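Local coordinates for protein response regulator ChrA (Corynebacterium diphtheriae, PDB 4YN8) that probably binds DNA and regulates transcription as the response regulator of a haem-sensing two-component system, at residues S144-E147 against I148-Q152; T173-T176 against H177-H180; A193-A196 against A197-R201. The protein carries 1 engineered substitution. All blocks are in the same frame, centred on the assembly; numbering follows the deposited sequence.

Contact 1: S144-E147 against I148-Q152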
ATOM      1  N   SER A 144     -15.691  19.018  13.104  1.00 13.17           N
ATOM      2  CA  SER A 144     -16.082  19.200  14.478  1.00 13.17           C
ATOM      3  C   SER A 144     -16.814  20.555  14.667  1.00 13.29           C
ATOM      4  O   SER A 144     -16.753  21.445  13.823  1.00 12.19           O
ATOM      5  CB  SER A 144     -14.800  19.284  15.315  1.00 13.18           C
ATOM      6  OG  SER A 144     -14.064  20.468  15.001  1.00 13.10           O
ATOM      7  N   ALA A 145     -17.363  20.744  15.852  1.00 13.70           N
ATOM      8  CA  ALA A 145     -18.072  21.963  16.162  1.00 13.47           C
ATOM      9  C   ALA A 145     -17.114  23.147  16.023  1.00 12.03           C
ATOM     10  O   ALA A 145     -17.507  24.197  15.530  1.00 12.03           O
ATOM     11  CB  ALA A 145     -18.644  21.907  17.569  1.00 14.25           C
ATOM     12  N   ARG A 146     -15.869  22.974  16.461  1.00 11.83           N
ATOM     13  CA  ARG A 146     -14.864  24.036  16.388  1.00 11.67           C
ATOM     14  C   ARG A 146     -14.557  24.394  14.955  1.00 10.66           C
ATOM     15  O   ARG A 146     -14.441  25.559  14.592  1.00  9.77           O
ATOM     16  CB  ARG A 146     -13.573  23.629  17.077  1.00 12.58           C
ATOM     17  CG  ARG A 146     -12.445  24.635  16.934  1.00 13.32           C
ATOM     18  CD  ARG A 146     -12.814  25.941  17.662  1.00 15.21           C
ATOM     19  NE  ARG A 146     -12.513  25.779  19.097  1.00 15.43           N
ATOM     20  CZ  ARG A 146     -12.695  26.712  20.036  1.00 16.21           C
ATOM     21  NH1 ARG A 146     -13.333  27.850  19.760  1.00 17.40           N
ATOM     22  NH2 ARG A 146     -12.267  26.484  21.290  1.00 15.41           N
ATOM     23  N   GLU A 147     -14.442  23.377  14.107  1.00  9.61           N
ATOM     24  CA  GLU A 147     -14.158  23.620  12.721  1.00 10.03           C
ATOM     25  C   GLU A 147     -15.330  24.349  12.015  1.00  9.30           C
ATOM     26  O   GLU A 147     -15.088  25.260  11.202  1.00 10.50           O
ATOM     27  CB  GLU A 147     -13.816  22.301  12.015  1.00 11.13           C
ATOM     28  CG  GLU A 147     -12.391  21.766  12.331  1.00 13.55           C
ATOM     29  CD  GLU A 147     -12.165  20.292  11.927  1.00 16.01           C
ATOM     30  OE1 GLU A 147     -13.135  19.474  11.825  1.00 17.08           O
ATOM     31  OE2 GLU A 147     -10.971  19.915  11.795  1.00 21.59           O
ATOM     32  N   ILE A 148     -16.561  23.979  12.344  1.00  9.73           N
ATOM     33  CA  ILE A 148     -17.749  24.653  11.797  1.00 10.45           C
ATOM     34  C   ILE A 148     -17.784  26.110  12.237  1.00 11.32           C
ATOM     35  O   ILE A 148     -18.027  27.016  11.438  1.00 11.24           O
ATOM     36  CB  ILE A 148     -19.045  23.953  12.249  1.00 10.75           C
ATOM     37  CG1 ILE A 148     -19.152  22.524  11.680  1.00 11.87           C
ATOM     38  CG2 ILE A 148     -20.265  24.821  11.931  1.00 11.49           C
ATOM     39  CD1 ILE A 148     -19.029  22.454  10.172  1.00 14.11           C
ATOM     40  N   GLU A 149     -17.449  26.344  13.510  1.00 11.52           N
ATOM     41  CA  GLU A 149     -17.382  27.690  14.047  1.00 12.35           C
ATOM     42  C   GLU A 149     -16.370  28.501  13.346  1.00 11.40           C
ATOM     43  O   GLU A 149     -16.619  29.670  12.996  1.00 11.89           O
ATOM     44  CB  GLU A 149     -16.995  27.630  15.541  1.00 14.16           C
ATOM     45  CG  GLU A 149     -17.036  28.952  16.257  1.00 17.26           C
ATOM     46  CD  GLU A 149     -16.653  28.802  17.743  1.00 21.89           C
ATOM     47  OE1 GLU A 149     -15.819  27.911  18.080  1.00 22.07           O
ATOM     48  OE2 GLU A 149     -17.153  29.590  18.559  1.00 24.61           O
ATOM     49  N   ILE A 150     -15.196  27.930  13.080  1.00 11.13           N
ATOM     50  CA  ILE A 150     -14.209  28.673  12.334  1.00 10.76           C
ATOM     51  C   ILE A 150     -14.708  29.023  10.935  1.00 11.47           C
ATOM     52  O   ILE A 150     -14.487  30.156  10.468  1.00 11.08           O
ATOM     53  CB  ILE A 150     -12.875  27.888  12.277  1.00 11.42           C
ATOM     54  CG1 ILE A 150     -12.176  27.993  13.654  1.00 12.59           C
ATOM     55  CG2 ILE A 150     -11.949  28.407  11.222  1.00 11.27           C
ATOM     56  CD1 ILE A 150     -11.022  27.049  13.788  1.00 13.41           C
ATOM     57  N   LEU A 151     -15.285  28.043  10.249  1.00 11.18           N
ATOM     58  CA  LEU A 151     -15.829  28.339   8.876  1.00 12.14           C
ATOM     59  C   LEU A 151     -16.881  29.444   8.886  1.00 11.74           C
ATOM     60  O   LEU A 151     -16.858  30.348   8.001  1.00 12.86           O
ATOM     61  CB  LEU A 151     -16.365  27.073   8.244  1.00 12.38           C
ATOM     62  CG  LEU A 151     -15.291  26.120   7.770  1.00 13.72           C
ATOM     63  CD1 LEU A 151     -15.938  24.739   7.631  1.00 14.48           C
ATOM     64  CD2 LEU A 151     -14.669  26.577   6.455  1.00 14.72           C
ATOM     65  N   GLN A 152     -17.778  29.409   9.856  1.00 12.42           N
ATOM     66  CA  GLN A 152     -18.863  30.423   9.966  1.00 13.01           C
ATOM     67  C   GLN A 152     -18.247  31.802  10.158  1.00 14.78           C
ATOM     68  O   GLN A 152     -18.736  32.815   9.614  1.00 15.41           O
ATOM     69  CB  GLN A 152     -19.795  30.084  11.095  1.00 13.53           C
ATOM     70  CG  GLN A 152     -20.652  28.883  10.757  1.00 13.44           C
ATOM     71  CD  GLN A 152     -21.473  28.374  11.873  1.00 14.62           C
ATOM     72  OE1 GLN A 152     -21.096  28.462  13.057  1.00 15.23           O
ATOM     73  NE2 GLN A 152     -22.658  27.932  11.547  1.00 15.08           N
TER
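Arg146 and Glu149 form the charged pair across this first stretch of helix 145-155, lying side by side and pointing the same way. Their salt bridge joins Arg146 NH1 to Glu149 OE1 at 3.0 Å. The guanidinium and carboxylate planes are only 15° apart, yet the N-H...O angle is poor, so as a hydrogen bond it is weak. Arg146 reaches its partner by folding its chain at chi2 and chi3, whereas Glu149 stays extended.

A second group of polar bonds closes the helix start. Ser144 is the N-cap: its OG accepts from Glu147 N at 3.1 Å, and its own N gives a straighter bond (165°) to Glu147 OE1 at 2.9 Å. Serine suits the cap because its short hydroxyl can bend back to an amide of the first turn, and a glutamate three residues on can return the bond. In the modelled conformer of His180, on helix 171-185, Glu147 OE2 probably also bonds to its ND1, which would give both oxygens of this buried carboxylate a partner.

Backbone bonds continue the helix, beginning with Ile148 N to Ser144 O at 2.9 Å.

The apolar contact across the turn is made by the aliphatic part of Arg146, whose CG lies 4.2 Å from Ile150 CD1. Ile150 also meets His177 and Leu178 of helix 171-185, and its branched chain fits that buried face.

Reciprocal bonding of Ser144 and Glu147 is a capping box, here starting the first helix of the LuxR-type helix-turn-helix domain.

Contact 2: T173-T176 against H177-H180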
ATOM      1  N   THR A 173      -3.122  27.946  16.655  1.00 17.16           N
ATOM      2  CA  THR A 173      -4.193  26.964  16.824  1.00 17.60           C
ATOM      3  C   THR A 173      -5.207  27.146  15.676  1.00 16.51           C
ATOM      4  O   THR A 173      -5.643  26.116  15.056  1.00 15.30           O
ATOM      5  CB  THR A 173      -4.892  27.147  18.156  1.00 18.44           C
ATOM      6  OG1 THR A 173      -3.958  26.930  19.225  1.00 20.11           O
ATOM      7  CG2 THR A 173      -6.016  26.168  18.324  1.00 18.69           C
ATOM      8  N   VAL A 174      -5.543  28.412  15.389  1.00 15.28           N
ATOM      9  CA  VAL A 174      -6.441  28.745  14.211  1.00 15.57           C
ATOM     10  C   VAL A 174      -5.847  28.158  12.944  1.00 16.74           C
ATOM     11  O   VAL A 174      -6.533  27.471  12.149  1.00 15.75           O
ATOM     12  CB  VAL A 174      -6.653  30.258  13.996  1.00 14.76           C
ATOM     13  CG1 VAL A 174      -7.333  30.549  12.664  1.00 16.62           C
ATOM     14  CG2 VAL A 174      -7.498  30.850  15.126  1.00 14.29           C
ATOM     15  N   LYS A 175      -4.572  28.449  12.708  1.00 17.45           N
ATOM     16  CA  LYS A 175      -3.910  27.943  11.487  1.00 20.58           C
ATOM     17  C   LYS A 175      -3.893  26.392  11.370  1.00 18.31           C
ATOM     18  O   LYS A 175      -4.115  25.841  10.301  1.00 18.33           O
ATOM     19  CB  LYS A 175      -2.496  28.562  11.361  1.00 25.61           C
ATOM     20  CG  LYS A 175      -2.424  29.720  10.360  1.00 35.78           C
ATOM     21  CD  LYS A 175      -2.249  29.166   8.904  1.00 44.23           C
ATOM     22  CE  LYS A 175      -3.177  29.778   7.819  1.00 48.85           C
ATOM     23  NZ  LYS A 175      -3.178  29.048   6.510  1.00 48.74           N
ATOM     24  N   THR A 176      -3.646  25.696  12.461  1.00 18.10           N
ATOM     25  CA  THR A 176      -3.712  24.242  12.486  1.00 19.42           C
ATOM     26  C   THR A 176      -5.094  23.709  12.113  1.00 18.76           C
ATOM     27  O   THR A 176      -5.211  22.743  11.351  1.00 18.16           O
ATOM     28  CB  THR A 176      -3.277  23.730  13.850  1.00 22.61           C
ATOM     29  OG1 THR A 176      -1.911  24.161  14.029  1.00 23.20           O
ATOM     30  CG2 THR A 176      -3.360  22.249  13.912  1.00 25.18           C
ATOM     31  N   HIS A 177      -6.133  24.331  12.666  1.00 16.26           N
ATOM     32  CA  HIS A 177      -7.494  23.966  12.329  1.00 16.53           C
ATOM     33  C   HIS A 177      -7.739  24.203  10.853  1.00 15.64           C
ATOM     34  O   HIS A 177      -8.403  23.383  10.234  1.00 16.95           O
ATOM     35  CB  HIS A 177      -8.515  24.762  13.122  1.00 15.94           C
ATOM     36  CG  HIS A 177      -8.646  24.357  14.560  1.00 17.36           C
ATOM     37  ND1 HIS A 177      -8.922  23.066  14.966  1.00 19.46           N
ATOM     38  CD2 HIS A 177      -8.575  25.097  15.692  1.00 18.54           C
ATOM     39  CE1 HIS A 177      -9.013  23.024  16.286  1.00 19.85           C
ATOM     40  NE2 HIS A 177      -8.788  24.242  16.751  1.00 19.69           N
ATOM     41  N   LEU A 178      -7.312  25.341  10.334  1.00 14.49           N
ATOM     42  CA  LEU A 178      -7.510  25.637   8.899  1.00 15.12           C
ATOM     43  C   LEU A 178      -6.844  24.588   8.040  1.00 17.59           C
ATOM     44  O   LEU A 178      -7.422  24.147   7.018  1.00 16.83           O
ATOM     45  CB  LEU A 178      -7.054  27.031   8.496  1.00 15.74           C
ATOM     46  CG  LEU A 178      -7.862  28.179   9.081  1.00 16.24           C
ATOM     47  CD1 LEU A 178      -7.179  29.490   8.753  1.00 17.67           C
ATOM     48  CD2 LEU A 178      -9.312  28.111   8.610  1.00 16.13           C
ATOM     49  N   VAL A 179      -5.638  24.159   8.414  1.00 18.13           N
ATOM     50  CA  VAL A 179      -5.002  23.061   7.633  1.00 20.06           C
ATOM     51  C   VAL A 179      -5.895  21.829   7.550  1.00 17.18           C
ATOM     52  O   VAL A 179      -6.101  21.265   6.436  1.00 19.57           O
ATOM     53  CB  VAL A 179      -3.566  22.690   8.159  1.00 21.52           C
ATOM     54  CG1 VAL A 179      -3.074  21.407   7.508  1.00 22.97           C
ATOM     55  CG2 VAL A 179      -2.621  23.842   7.901  1.00 22.84           C
ATOM     56  N   HIS A 180      -6.494  21.450   8.671  1.00 16.74           N
ATOM     57  CA  HIS A 180      -7.287  20.257   8.701  0.50 18.12           C
ATOM     58  C   HIS A 180      -8.572  20.478   7.923  1.00 17.44           C
ATOM     59  O   HIS A 180      -9.005  19.598   7.190  1.00 17.18           O
ATOM     60  CB  HIS A 180      -7.623  19.836  10.105  0.50 18.00           C
ATOM     61  CG  HIS A 180      -8.198  18.460  10.182  0.50 20.55           C
ATOM     62  ND1 HIS A 180      -9.443  18.201  10.714  0.50 20.72           N
ATOM     63  CD2 HIS A 180      -7.706  17.262   9.773  0.50 21.14           C
ATOM     64  CE1 HIS A 180      -9.683  16.904  10.656  0.50 21.41           C
ATOM     65  NE2 HIS A 180      -8.650  16.313  10.077  0.50 21.84           N
TER
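Thr173 and His177 are brought together by their first torsions: Thr173 holds its CG2 methyl trans to the backbone N, and His177 swings its ring trans to its carbonyl carbon (chi1 -74°), back along the helix toward the preceding turn. The two side chains then run alongside each other, with Thr173 CG2 3.7 Å from His177 NE2. The ring carbon His177 CD2 also approaches Thr173 O, at 3.2 Å. On its other branch Thr173 keeps OG1 for Ser170, so the residue offers a methyl to the ring and a hydroxyl to the start of the helix.

One residue on, Val174 CG1 and Leu178 CD1 meet at 4.1 Å, lying side by side on the buried face. Beta-branched valine and longer leucine suit that place: Val174 packs on Leu163 of helix 160-167, and Leu178 on Ile150 and Leu154 of helix 145-155. The aliphatic part of Lys175 crosses Leu178 at a slant, Lys175 CE being 4.1 Å from Leu178 CD1. Beyond it, Lys175 NZ lies at long range from a sulfate that probably comes from the crystallisation liquor, a weak ionic contact.

Regular backbone bonds underlie these pairs. Leu178 N gives to Val174 O at 2.9 Å, and His180 N to Thr176 O at 3.2 Å. Thr176 turns its OG1 to Ala172 O, a bond within the helix.

The apolar face toward the domain core and the exposed face of Lys175, Thr176 and Val179 are consistent with helix 171-185 being the recognition helix of a LuxR-type helix-turn-helix, the one expected to enter a DNA groove.

Contact 3: A193-A196 against A197-R201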
ATOM      1  N   ALA A 193     -12.471  27.502   0.622  1.00 14.28           N
ATOM      2  CA  ALA A 193     -13.070  26.824   1.753  1.00 13.17           C
ATOM      3  C   ALA A 193     -14.501  27.278   2.008  1.00 12.22           C
ATOM      4  O   ALA A 193     -15.378  26.472   2.335  1.00 10.98           O
ATOM      5  CB  ALA A 193     -12.261  27.028   3.019  1.00 12.60           C
ATOM      6  N   ILE A 194     -14.721  28.562   1.912  1.00 12.25           N
ATOM      7  CA  ILE A 194     -16.061  29.079   2.115  1.00 13.99           C
ATOM      8  C   ILE A 194     -17.001  28.568   1.023  1.00 12.65           C
ATOM      9  O   ILE A 194     -18.112  28.122   1.333  1.00 12.06           O
ATOM     10  CB  ILE A 194     -16.110  30.619   2.164  1.00 15.82           C
ATOM     11  CG1 ILE A 194     -15.384  31.148   3.418  1.00 18.72           C
ATOM     12  CG2 ILE A 194     -17.556  31.135   2.156  1.00 17.10           C
ATOM     13  CD1 ILE A 194     -16.030  30.660   4.703  1.00 23.20           C
ATOM     14  N   THR A 195     -16.568  28.655  -0.227  1.00 13.97           N
ATOM     15  CA  THR A 195     -17.369  28.079  -1.336  1.00 13.85           C
ATOM     16  C   THR A 195     -17.677  26.596  -1.126  1.00 13.45           C
ATOM     17  O   THR A 195     -18.838  26.178  -1.265  1.00 13.18           O
ATOM     18  CB  THR A 195     -16.644  28.264  -2.674  1.00 16.25           C
ATOM     19  OG1 THR A 195     -16.459  29.657  -2.858  1.00 19.17           O
ATOM     20  CG2 THR A 195     -17.440  27.718  -3.816  1.00 16.91           C
ATOM     21  N   ALA A 196     -16.691  25.803  -0.751  1.00 12.43           N
ATOM     22  CA  ALA A 196     -16.934  24.393  -0.523  1.00 12.36           C
ATOM     23  C   ALA A 196     -17.881  24.162   0.654  1.00 10.94           C
ATOM     24  O   ALA A 196     -18.728  23.286   0.606  1.00 11.35           O
ATOM     25  CB  ALA A 196     -15.637  23.632  -0.302  1.00 12.36           C
ATOM     26  N   ALA A 197     -17.721  24.951   1.726  1.00  9.87           N
ATOM     27  CA  ALA A 197     -18.538  24.785   2.915  1.00  9.50           C
ATOM     28  C   ALA A 197     -19.994  25.138   2.592  1.00  9.40           C
ATOM     29  O   ALA A 197     -20.908  24.526   3.102  1.00 10.04           O
ATOM     30  CB  ALA A 197     -18.044  25.668   4.018  1.00  8.93           C
ATOM     31  N   ARG A 198     -20.173  26.117   1.723  1.00  8.77           N
ATOM     32  CA  ARG A 198     -21.538  26.460   1.254  1.00  9.98           C
ATOM     33  C   ARG A 198     -22.157  25.372   0.353  1.00 10.01           C
ATOM     34  O   ARG A 198     -23.333  25.013   0.567  1.00  9.64           O
ATOM     35  CB  ARG A 198     -21.537  27.793   0.503  1.00 10.14           C
ATOM     36  CG  ARG A 198     -21.268  28.968   1.385  1.00 11.66           C
ATOM     37  CD  ARG A 198     -21.129  30.228   0.581  1.00 12.52           C
ATOM     38  NE  ARG A 198     -21.198  31.422   1.417  1.00 13.70           N
ATOM     39  CZ  ARG A 198     -20.931  32.635   0.968  1.00 14.28           C
ATOM     40  NH1 ARG A 198     -20.571  32.798  -0.308  1.00 15.04           N
ATOM     41  NH2 ARG A 198     -21.092  33.659   1.796  1.00 14.92           N
ATOM     42  N   GLN A 199     -21.379  24.829  -0.587  1.00 10.02           N
ATOM     43  CA  GLN A 199     -21.868  23.772  -1.469  1.00 11.09           C
ATOM     44  C   GLN A 199     -22.225  22.536  -0.674  1.00 11.07           C
ATOM     45  O   GLN A 199     -23.231  21.845  -0.940  1.00 11.47           O
ATOM     46  CB  GLN A 199     -20.797  23.421  -2.491  1.00 12.18           C
ATOM     47  CG  GLN A 199     -20.602  24.548  -3.475  1.00 14.15           C
ATOM     48  CD  GLN A 199     -19.411  24.343  -4.359  1.00 18.99           C
ATOM     49  OE1 GLN A 199     -18.528  23.523  -4.046  1.00 21.02           O
ATOM     50  NE2 GLN A 199     -19.344  25.094  -5.461  1.00 20.33           N
ATOM     51  N   GLN A 200     -21.429  22.289   0.355  1.00 10.33           N
ATOM     52  CA  GLN A 200     -21.608  21.117   1.194  1.00 10.55           C
ATOM     53  C   GLN A 200     -22.614  21.290   2.319  1.00  9.78           C
ATOM     54  O   GLN A 200     -22.920  20.358   3.102  1.00  9.25           O
ATOM     55  CB  GLN A 200     -20.244  20.665   1.745  1.00 11.11           C
ATOM     56  CG  GLN A 200     -19.368  20.124   0.654  1.00 11.58           C
ATOM     57  CD  GLN A 200     -18.068  19.552   1.120  1.00 13.51           C
ATOM     58  OE1 GLN A 200     -17.997  19.000   2.209  1.00 14.14           O
ATOM     59  NE2 GLN A 200     -17.002  19.711   0.295  1.00 16.04           N
ATOM     60  N   ARG A 201     -23.164  22.482   2.401  1.00  9.28           N
ATOM     61  CA  ARG A 201     -24.179  22.812   3.397  1.00  9.89           C
ATOM     62  C   ARG A 201     -23.743  22.601   4.858  1.00  9.74           C
ATOM     63  O   ARG A 201     -24.519  22.110   5.690  1.00 10.50           O
ATOM     64  CB  ARG A 201     -25.520  22.117   3.082  1.00 10.12           C
ATOM     65  CG  ARG A 201     -25.999  22.406   1.681  1.00 10.18           C
ATOM     66  CD  ARG A 201     -26.409  23.847   1.545  1.00 10.85           C
ATOM     67  NE  ARG A 201     -27.327  24.011   0.401  1.00 11.33           N
ATOM     68  CZ  ARG A 201     -26.948  24.122  -0.862  1.00 11.81           C
ATOM     69  NH1 ARG A 201     -25.663  24.099  -1.203  1.00 12.36           N
ATOM     70  NH2 ARG A 201     -27.879  24.220  -1.809  1.00 11.83           N
TER
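Arg198 O is gripped twice by Arg201, through the backbone N at 3.1 Å and through the guanidinium NH1 at the same 3.1 Å, the two donors arriving from opposite faces of the carbonyl plane. Arg201 makes this possible by taking a positive phi (58°), which turns the chain back on the last turn in a Schellman motif. Its bent side chain then curls toward the helix end, where a positive group would be expected to suit the carbonyls of the last turn.

Before that end the backbone is regular. Ala197 N bonds to Ala193 O, and Gln200 N to Ala196 O at 2.9 Å, the last step before Arg201 leaves the helix.

Side chains four residues apart lie against each other along two flanks. On the one facing helix 145-155, Ile194 CG2 sits over one face of the Arg198 guanidinium, toward its rim, 3.7 Å from NE. Arg198 is extended from CG to NE, and this carries its charge to Glu155 of helix 145-155, with which it forms a salt bridge; the Ile194 methyl covers part of one face. On the exposed flank Thr195 and Gln199 run side by side, Thr195 CG2 being 3.6 Å from Gln199 NE2, so a methyl borders the amide. Gln200 stays near its own turn, with CG 3.2 Å from Ala196 O.

The three alanines suit the inner side because a single methyl takes up little space between packed elements: Ala193 packs on Tyr182 and Leu185 of helix 171-185, Ala196 meets Val187 in the connecting loop, and Ala197 touches Ile203. With Ile194 leaning on Leu154 and Glu155, helix 190-199 closes the domain against helices 145-155 and 171-185.

In the fold
All three contacts are local turns of the C-terminal helix-turn-helix domain, far from the receiver domain's parallel sheet. The helix of contact 1 packs on those of both others, meeting contact 3 through Leu151, against Ile194 and Ala197. Contacts 2 and 3 do not touch, their centres being about 17 Å apart. All are partly buried: contact 1 has the fewest exposed residues, one of eight, against three in contact 2 and four in contact 3. Contact 1 opens a helix with a cap and charge pairing, contact 2 lies in the first half of its helix with a surface consistent with DNA binding, and contact 3 ends a helix with small residues inside and polar chains outside.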